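Local coordinates for sporozoite surface protein 2 (Plasmodium vivax, PDB 4HQO) that probably acts as a surface adhesion receptor in the gliding motility of malaria sporozoites, this chain carrying its von Willebrand factor A and thrombospondin type 1 domains, at residues A[11-16]-A[205-210]; A[214-219]-A[243-248]; A[220-225]-A[234-239]. The protein carries 4 engineered substitutions. All blocks are in the same frame, centred on the assembly; numbering follows the deposited sequence.

Contact 1: A[11-16]-A[205-210]; sequences SEEVCN and KVCTEV
Cys15 and Cys207, where the two antiparallel segments meet, are joined by a disulfide, SG to SG 2.0 Å with a torsion of 108° about the S-S bond. Each SG is anti to its own carbonyl carbon and beside the backbone N, which brings the sulfurs together above the strand pair on the face that also holds Glu13 and Glu209. On the other face, Val14 CG2 meets Val210 CG2 at 3.7 Å, the two branched side chains crossing at nearly a right angle; beta-branched valine suits an extended backbone. Beneath these side chains the backbone is regular: Glu12 pairs with Val210 and Val14 with Thr208 through reciprocal N-H...O=C bonds, Val14 N to Thr208 O being 2.9 Å. A water bridges Val14 O and Thr208 OG1. Where regular pairing gives out, Asn16 substitutes its side chain for a backbone carbonyl: OD1 accepts Val206 N at 2.6 Å, the donor tilted 29° from the amide plane, and ND2 binds Ala204 O. An amide, having both donor and acceptor, suits this junction. Hydrogen bonds thus hold this part of the ribbon together at the surface, while the covalent bond probably helps to fix its register beside the von Willebrand factor A domain.

Contact 2: A[214-219]-A[243-248]; sequences ANCGPW and EKCTTH
Gly217 O and Thr246 O, which lie near the Cys216-Cys245 disulfide, one from each segment, are both hydrogen-bonded by the guanidinium of Arg238, through NH1 and NE respectively. One planar cation thus ties together two backbones that share no direct hydrogen bond. The covalent link beside it runs from Cys216 SG to Cys245 SG, 2.0 Å, with a torsion of -92° about the S-S bond, close to the relaxed right angle. Gly217 follows with a positive phi of 84°, a backbone shape that glycine, having no CB, takes readily; its N-H makes a weak bond to Asn215 OD1, 3.3 Å. The other meeting point is Trp219. Its CG is anti to the carbonyl carbon (chi1 -69°), which swings the six-membered ring toward the other segment. CZ3 lies 3.5 Å from Thr247 O, while at the edge, near the ring plane, stand the methyl CG2 of Thr246, 4.0 Å from CH2, and His248 N and CA. The faces of the indole are left to Arg236 and Arg238, both cation-pi partners, so a large flat side chain suits this place. His248 ND1 turns to Ser237 OG. Val8 of strand 7-15 packs on both half-cystines. The contact lies where strand 207-215 runs out and the loop between strands 232-237 and 248-255 comes back.

Contact 3: A[220-225]-A[234-239]; sequences DPWTAC and HSRSRP
Trp222 is gripped from both faces by side chains of the partner strand, His234 on one and Arg236 on the opposite one. The imidazole makes an offset stack with the six-membered ring, centroids 4.4 Å apart and planes at 28°. Across the indole, Arg236 CD sits 3.5 Å from the centroid of the five-membered ring in a CH-pi contact, and the guanidinium plane lies within 10° of the ring. Arginine suits this role because its extended chain can lie along an aromatic surface and end in a flat cation. The imidazole is kept from rotating by ND1, which donates to Thr223 O at 2.9 Å, the acceptor lying in the ring plane. Thr223 also replaces a backbone partner: OG1, set between its own backbone N and carbonyl carbon (chi1 65°), accepts from Ser235 N at 3.1 Å, while Thr223 N donates to Ser235 O at 2.8 Å. Toward Asp220 the fit is looser and more exposed. Asp220 N still binds Ser237 O, at 2.7 Å, but between these bonds a water donates to Pro221 O and accepts from Ser237 N, bridging the two backbones. An extended but irregular segment, the rippled first strand of the repeat, beside strand 232-237, with tryptophans and arginines interleaved in a stack that Trp219 continues beyond Arg236, is the hallmark of the thrombospondin type 1 repeat.

The three contacts follow one another along an elongated molecule. Contacts 1 and 2, centres about 24 Å apart, both use strand 207-215, which pairs with strand 7-15; side chains of that strand also reach contact 2. The first lies beside the von Willebrand factor A domain, the second at the end of the ribbon that meets the thrombospondin repeat. Contact 3 is nested in the loop closed by contact 2, centres about 14 Å apart: its Arg238 reaches into contact 2, and Trp219 CZ3 packs 3.2 Å from Arg236 O. Contacts 1 and 3 do not touch, their nearest atoms being about 16 Å apart. The magnesium site is remote from all three, whereas the Cys225 side chain lies about 9 Å from the bound glucose.

Contact 1: A[11-16]-A[205-210]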
loop_
_atom_site.group_PDB
_atom_site.type_symbol
_atom_site.label_atom_id
_atom_site.label_comp_id
_atom_site.label_asym_id
_atom_site.label_seq_id
_atom_site.Cartn_x
_atom_site.Cartn_y
_atom_site.Cartn_z
ATOM N N SER A 11 24.325 2.321 -4.287
ATOM C CA SER A 11 23.361 1.632 -5.134
ATOM C C SER A 11 22.373 0.802 -4.310
ATOM O O SER A 11 22.730 0.234 -3.276
ATOM C CB SER A 11 24.097 0.730 -6.127
ATOM O OG SER A 11 23.184 -0.037 -6.889
ATOM N N GLU A 12 21.126 0.740 -4.770
ATOM C CA GLU A 12 20.139 -0.142 -4.164
ATOM C C GLU A 12 19.031 -0.494 -5.146
ATOM O O GLU A 12 18.702 0.276 -6.049
ATOM C CB GLU A 12 19.557 0.454 -2.873
ATOM C CG GLU A 12 18.360 1.368 -3.062
ATOM C CD GLU A 12 17.792 1.854 -1.742
ATOM O OE1 GLU A 12 18.419 1.593 -0.693
ATOM O OE2 GLU A 12 16.719 2.495 -1.751
ATOM N N GLU A 13 18.462 -1.676 -4.962
ATOM C CA GLU A 13 17.398 -2.157 -5.823
ATOM C C GLU A 13 16.051 -1.741 -5.242
ATOM O O GLU A 13 15.796 -1.921 -4.053
ATOM C CB GLU A 13 17.496 -3.676 -5.960
ATOM C CG GLU A 13 16.498 -4.300 -6.914
ATOM C CD GLU A 13 16.714 -5.794 -7.065
ATOM O OE1 GLU A 13 17.884 -6.213 -7.224
ATOM O OE2 GLU A 13 15.716 -6.549 -7.013
ATOM N N VAL A 14 15.199 -1.168 -6.082
ATOM C CA VAL A 14 13.912 -0.661 -5.637
ATOM C C VAL A 14 12.781 -1.336 -6.398
ATOM O O VAL A 14 12.695 -1.233 -7.622
ATOM C CB VAL A 14 13.816 0.870 -5.828
ATOM C CG1 VAL A 14 12.408 1.364 -5.515
ATOM C CG2 VAL A 14 14.833 1.572 -4.951
ATOM N N CYS A 15 11.924 -2.040 -5.668
ATOM C CA CYS A 15 10.765 -2.686 -6.262
ATOM C C CYS A 15 9.498 -2.118 -5.645
ATOM O O CYS A 15 9.539 -1.396 -4.645
ATOM C CB CYS A 15 10.803 -4.205 -6.046
ATOM S SG CYS A 15 12.278 -5.062 -6.665
ATOM N N ASN A 16 8.370 -2.455 -6.251
ATOM C CA ASN A 16 7.077 -2.040 -5.750
ATOM C C ASN A 16 6.340 -3.253 -5.200
ATOM O O ASN A 16 5.173 -3.479 -5.514
ATOM C CB ASN A 16 6.275 -1.400 -6.879
ATOM C CG ASN A 16 6.051 -2.349 -8.040
ATOM O OD1 ASN A 16 6.723 -3.382 -8.157
ATOM N ND2 ASN A 16 5.106 -2.007 -8.908
ATOM N N LYS A 205 4.866 -6.587 -10.416
ATOM C CA LYS A 205 6.107 -6.224 -9.755
ATOM C C LYS A 205 7.053 -5.588 -10.749
ATOM O O LYS A 205 7.197 -6.067 -11.874
ATOM C CB LYS A 205 6.762 -7.450 -9.113
ATOM C CG LYS A 205 7.776 -7.099 -8.042
ATOM C CD LYS A 205 8.421 -8.335 -7.447
ATOM C CE LYS A 205 9.376 -7.948 -6.330
ATOM N NZ LYS A 205 10.131 -9.113 -5.790
ATOM N N VAL A 206 7.684 -4.492 -10.336
ATOM C CA VAL A 206 8.669 -3.801 -11.173
ATOM C C VAL A 206 9.917 -3.494 -10.353
ATOM O O VAL A 206 9.854 -2.751 -9.378
ATOM C CB VAL A 206 8.114 -2.473 -11.732
ATOM C CG1 VAL A 206 9.176 -1.756 -12.556
ATOM C CG2 VAL A 206 6.853 -2.712 -12.559
ATOM N N CYS A 207 11.043 -4.088 -10.738
ATOM C CA CYS A 207 12.310 -3.850 -10.051
ATOM C C CYS A 207 13.257 -3.038 -10.919
ATOM O O CYS A 207 13.474 -3.364 -12.083
ATOM C CB CYS A 207 12.982 -5.172 -9.666
ATOM S SG CYS A 207 12.084 -6.119 -8.408
ATOM N N THR A 208 13.813 -1.975 -10.353
ATOM C CA THR A 208 14.847 -1.215 -11.044
ATOM C C THR A 208 16.040 -0.971 -10.136
ATOM O O THR A 208 15.941 -1.088 -8.917
ATOM C CB THR A 208 14.338 0.138 -11.596
ATOM O OG1 THR A 208 13.904 0.967 -10.514
ATOM C CG2 THR A 208 13.180 -0.065 -12.571
ATOM N N GLU A 209 17.171 -0.642 -10.739
ATOM C CA GLU A 209 18.373 -0.339 -9.984
ATOM C C GLU A 209 18.598 1.171 -9.985
ATOM O O GLU A 209 18.769 1.776 -11.043
ATOM C CB GLU A 209 19.569 -1.053 -10.608
ATOM C CG GLU A 209 20.772 -1.159 -9.706
ATOM C CD GLU A 209 21.906 -1.916 -10.363
ATOM O OE1 GLU A 209 21.951 -1.954 -11.611
ATOM O OE2 GLU A 209 22.747 -2.479 -9.633
ATOM N N VAL A 210 18.587 1.775 -8.800
ATOM C CA VAL A 210 18.751 3.218 -8.671
ATOM C C VAL A 210 19.961 3.576 -7.813
ATOM O O VAL A 210 20.513 2.731 -7.111
ATOM C CB VAL A 210 17.512 3.878 -8.049
ATOM C CG1 VAL A 210 16.244 3.400 -8.742
ATOM C CG2 VAL A 210 17.450 3.575 -6.564
HETATM O O HOH W 1 21.929 -2.563 -6.428
HETATM O O HOH W 2 11.519 0.950 -9.597
#

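Contact 2: A[214-219]-A[243-248]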
loop_
_atom_site.group_PDB
_atom_site.type_symbol
_atom_site.label_atom_id
_atom_site.label_comp_id
_atom_site.label_asym_id
_atom_site.label_seq_id
_atom_site.Cartn_x
_atom_site.Cartn_y
_atom_site.Cartn_z
ATOM N N ALA A 214 22.678 10.279 0.583
ATOM C CA ALA A 214 22.400 10.618 1.974
ATOM C C ALA A 214 23.368 11.685 2.478
ATOM O O ALA A 214 24.550 11.677 2.135
ATOM C CB ALA A 214 22.469 9.378 2.849
ATOM N N ASN A 215 22.855 12.606 3.289
ATOM C CA ASN A 215 23.674 13.667 3.866
ATOM C C ASN A 215 24.419 13.161 5.098
ATOM O O ASN A 215 23.801 12.702 6.060
ATOM C CB ASN A 215 22.800 14.872 4.230
ATOM C CG ASN A 215 23.586 16.173 4.297
ATOM O OD1 ASN A 215 24.814 16.173 4.398
ATOM N ND2 ASN A 215 22.874 17.292 4.241
ATOM N N CYS A 216 25.746 13.241 5.065
ATOM C CA CYS A 216 26.571 12.728 6.156
ATOM C C CYS A 216 26.762 13.733 7.291
ATOM O O CYS A 216 27.213 13.372 8.378
ATOM C CB CYS A 216 27.928 12.264 5.628
ATOM S SG CYS A 216 27.845 10.779 4.614
ATOM N N GLY A 217 26.416 14.989 7.036
ATOM C CA GLY A 217 26.552 16.030 8.039
ATOM C C GLY A 217 27.953 16.605 8.077
ATOM O O GLY A 217 28.860 16.082 7.429
ATOM N N PRO A 218 28.140 17.693 8.836
ATOM C CA PRO A 218 29.445 18.354 8.934
ATOM C C PRO A 218 30.413 17.588 9.832
ATOM O O PRO A 218 29.986 16.793 10.673
ATOM C CB PRO A 218 29.098 19.704 9.565
ATOM C CG PRO A 218 27.888 19.424 10.386
ATOM C CD PRO A 218 27.107 18.385 9.628
ATOM N N TRP A 219 31.707 17.823 9.646
ATOM C CA TRP A 219 32.720 17.230 10.507
ATOM C C TRP A 219 32.905 18.082 11.751
ATOM O O TRP A 219 32.688 19.293 11.719
ATOM C CB TRP A 219 34.066 17.131 9.785
ATOM C CG TRP A 219 34.112 16.148 8.660
ATOM C CD1 TRP A 219 33.902 16.405 7.337
ATOM C CD2 TRP A 219 34.409 14.747 8.753
ATOM N NE1 TRP A 219 34.038 15.253 6.602
ATOM C CE2 TRP A 219 34.349 14.222 7.446
ATOM C CE3 TRP A 219 34.709 13.890 9.817
ATOM C CZ2 TRP A 219 34.581 12.875 7.175
ATOM C CZ3 TRP A 219 34.939 12.553 9.542
ATOM C CH2 TRP A 219 34.875 12.060 8.232
ATOM N N GLU A 243 24.024 5.022 7.706
ATOM C CA GLU A 243 24.807 3.789 7.763
ATOM C C GLU A 243 26.025 3.798 6.837
ATOM O O GLU A 243 27.096 3.306 7.195
ATOM C CB GLU A 243 23.904 2.601 7.423
ATOM C CG GLU A 243 24.639 1.304 7.156
ATOM C CD GLU A 243 23.779 0.303 6.417
ATOM O OE1 GLU A 243 22.680 0.689 5.966
ATOM O OE2 GLU A 243 24.201 -0.865 6.289
ATOM N N LYS A 244 25.852 4.358 5.645
ATOM C CA LYS A 244 26.911 4.378 4.642
ATOM C C LYS A 244 27.948 5.468 4.922
ATOM O O LYS A 244 29.055 5.437 4.385
ATOM C CB LYS A 244 26.307 4.581 3.249
ATOM C CG LYS A 244 25.435 3.436 2.775
ATOM C CD LYS A 244 26.269 2.198 2.497
ATOM C CE LYS A 244 25.420 1.070 1.935
ATOM N NZ LYS A 244 26.251 -0.120 1.607
ATOM N N CYS A 245 27.585 6.427 5.766
ATOM C CA CYS A 245 28.436 7.587 6.020
ATOM C C CYS A 245 29.721 7.274 6.783
ATOM O O CYS A 245 29.713 6.550 7.778
ATOM C CB CYS A 245 27.653 8.675 6.755
ATOM S SG CYS A 245 26.556 9.630 5.692
ATOM N N THR A 246 30.824 7.832 6.295
ATOM C CA THR A 246 32.099 7.794 6.993
ATOM C C THR A 246 32.010 8.716 8.204
ATOM O O THR A 246 31.406 9.785 8.124
ATOM C CB THR A 246 33.235 8.271 6.066
ATOM O OG1 THR A 246 33.332 7.391 4.939
ATOM C CG2 THR A 246 34.564 8.303 6.798
ATOM N N THR A 247 32.596 8.305 9.324
ATOM C CA THR A 247 32.515 9.100 10.548
ATOM C C THR A 247 33.877 9.476 11.120
ATOM O O THR A 247 33.977 10.332 12.001
ATOM C CB THR A 247 31.704 8.374 11.627
ATOM O OG1 THR A 247 32.294 7.095 11.888
ATOM C CG2 THR A 247 30.281 8.177 11.158
ATOM N N HIS A 248 34.927 8.828 10.632
ATOM C CA HIS A 248 36.273 9.142 11.083
ATOM C C HIS A 248 37.180 9.361 9.884
ATOM O O HIS A 248 36.950 8.812 8.808
ATOM C CB HIS A 248 36.828 8.037 11.983
ATOM C CG HIS A 248 38.080 8.423 12.712
ATOM N ND1 HIS A 248 38.083 9.293 13.776
ATOM C CD2 HIS A 248 39.371 8.055 12.522
ATOM C CE1 HIS A 248 39.321 9.446 14.219
ATOM N NE2 HIS A 248 40.119 8.703 13.472
#

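Contact 3: A[220-225]-A[234-239]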
loop_
_atom_site.group_PDB
_atom_site.type_symbol
_atom_site.label_atom_id
_atom_site.label_comp_id
_atom_site.label_asym_id
_atom_site.label_seq_id
_atom_site.Cartn_x
_atom_site.Cartn_y
_atom_site.Cartn_z
ATOM N N ASP A 220 33.310 17.451 12.847
ATOM C CA ASP A 220 33.791 18.194 13.997
ATOM C C ASP A 220 35.134 18.782 13.579
ATOM O O ASP A 220 35.707 18.352 12.577
ATOM C CB ASP A 220 33.945 17.277 15.216
ATOM C CG ASP A 220 32.609 16.778 15.749
ATOM O OD1 ASP A 220 31.555 17.249 15.269
ATOM O OD2 ASP A 220 32.612 15.919 16.656
ATOM N N PRO A 221 35.630 19.786 14.320
ATOM C CA PRO A 221 36.940 20.360 13.998
ATOM C C PRO A 221 38.065 19.333 14.048
ATOM O O PRO A 221 37.998 18.388 14.832
ATOM C CB PRO A 221 37.141 21.397 15.105
ATOM C CG PRO A 221 35.764 21.807 15.473
ATOM C CD PRO A 221 34.935 20.561 15.364
ATOM N N TRP A 222 39.081 19.525 13.210
ATOM C CA TRP A 222 40.296 18.719 13.261
ATOM C C TRP A 222 40.909 18.790 14.649
ATOM O O TRP A 222 40.873 19.833 15.296
ATOM C CB TRP A 222 41.323 19.219 12.241
ATOM C CG TRP A 222 41.018 18.849 10.822
ATOM C CD1 TRP A 222 40.431 19.638 9.877
ATOM C CD2 TRP A 222 41.292 17.594 10.184
ATOM N NE1 TRP A 222 40.321 18.951 8.690
ATOM C CE2 TRP A 222 40.844 17.697 8.852
ATOM C CE3 TRP A 222 41.875 16.395 10.613
ATOM C CZ2 TRP A 222 40.956 16.643 7.943
ATOM C CZ3 TRP A 222 41.987 15.352 9.708
ATOM C CH2 TRP A 222 41.527 15.483 8.389
ATOM N N THR A 223 41.468 17.678 15.111
ATOM C CA THR A 223 42.172 17.667 16.382
ATOM C C THR A 223 43.552 18.294 16.201
ATOM O O THR A 223 44.009 18.497 15.072
ATOM C CB THR A 223 42.338 16.232 16.936
ATOM O OG1 THR A 223 43.190 15.475 16.068
ATOM C CG2 THR A 223 40.987 15.537 17.053
ATOM N N ALA A 224 44.207 18.608 17.315
ATOM C CA ALA A 224 45.576 19.102 17.277
ATOM C C ALA A 224 46.487 18.007 16.739
ATOM O O ALA A 224 46.154 16.822 16.819
ATOM C CB ALA A 224 46.022 19.524 18.668
ATOM N N CYS A 225 47.631 18.402 16.189
ATOM C CA CYS A 225 48.599 17.438 15.678
ATOM C C CYS A 225 49.075 16.518 16.800
ATOM O O CYS A 225 49.191 16.947 17.951
ATOM C CB CYS A 225 49.788 18.153 15.031
ATOM S SG CYS A 225 50.806 17.093 13.971
ATOM N N HIS A 234 46.669 14.011 12.644
ATOM C CA HIS A 234 45.484 14.426 13.388
ATOM C C HIS A 234 44.227 13.921 12.686
ATOM O O HIS A 234 44.280 13.494 11.534
ATOM C CB HIS A 234 45.443 15.946 13.601
ATOM C CG HIS A 234 45.286 16.745 12.341
ATOM N ND1 HIS A 234 44.649 17.967 12.313
ATOM C CD2 HIS A 234 45.697 16.508 11.072
ATOM C CE1 HIS A 234 44.664 18.443 11.082
ATOM N NE2 HIS A 234 45.296 17.577 10.309
ATOM N N SER A 235 43.098 13.964 13.383
ATOM C CA SER A 235 41.866 13.423 12.828
ATOM C C SER A 235 40.678 14.355 13.029
ATOM O O SER A 235 40.765 15.344 13.755
ATOM C CB SER A 235 41.559 12.068 13.469
ATOM O OG SER A 235 41.108 12.236 14.802
ATOM N N ARG A 236 39.568 14.034 12.375
ATOM C CA ARG A 236 38.295 14.666 12.690
ATOM C C ARG A 236 37.162 13.651 12.618
ATOM O O ARG A 236 37.183 12.736 11.791
ATOM C CB ARG A 236 38.024 15.877 11.793
ATOM C CG ARG A 236 38.021 15.603 10.305
ATOM C CD ARG A 236 37.651 16.872 9.556
ATOM N NE ARG A 236 37.528 16.671 8.116
ATOM C CZ ARG A 236 37.129 17.613 7.269
ATOM N NH1 ARG A 236 36.815 18.818 7.724
ATOM N NH2 ARG A 236 37.043 17.354 5.969
ATOM N N SER A 237 36.184 13.804 13.503
ATOM C CA SER A 237 35.079 12.857 13.593
ATOM C C SER A 237 33.732 13.538 13.378
ATOM O O SER A 237 33.651 14.762 13.265
ATOM C CB SER A 237 35.095 12.144 14.948
ATOM O OG SER A 237 36.300 11.421 15.133
ATOM N N ARG A 238 32.677 12.732 13.319
ATOM C CA ARG A 238 31.316 13.238 13.189
ATOM C C ARG A 238 30.336 12.111 13.494
ATOM O O ARG A 238 30.667 10.939 13.315
ATOM C CB ARG A 238 31.068 13.791 11.780
ATOM C CG ARG A 238 31.189 12.758 10.677
ATOM C CD ARG A 238 30.768 13.328 9.334
ATOM N NE ARG A 238 31.180 12.465 8.229
ATOM C CZ ARG A 238 31.072 12.790 6.945
ATOM N NH1 ARG A 238 30.559 13.963 6.598
ATOM N NH2 ARG A 238 31.479 11.945 6.009
ATOM N N PRO A 239 29.130 12.460 13.968
ATOM C CA PRO A 239 28.106 11.440 14.217
ATOM C C PRO A 239 27.640 10.785 12.922
ATOM O O PRO A 239 27.629 11.436 11.879
ATOM C CB PRO A 239 26.960 12.242 14.843
ATOM C CG PRO A 239 27.183 13.646 14.392
ATOM C CD PRO A 239 28.667 13.809 14.335
HETATM O O HOH W 3 36.934 15.626 15.480
#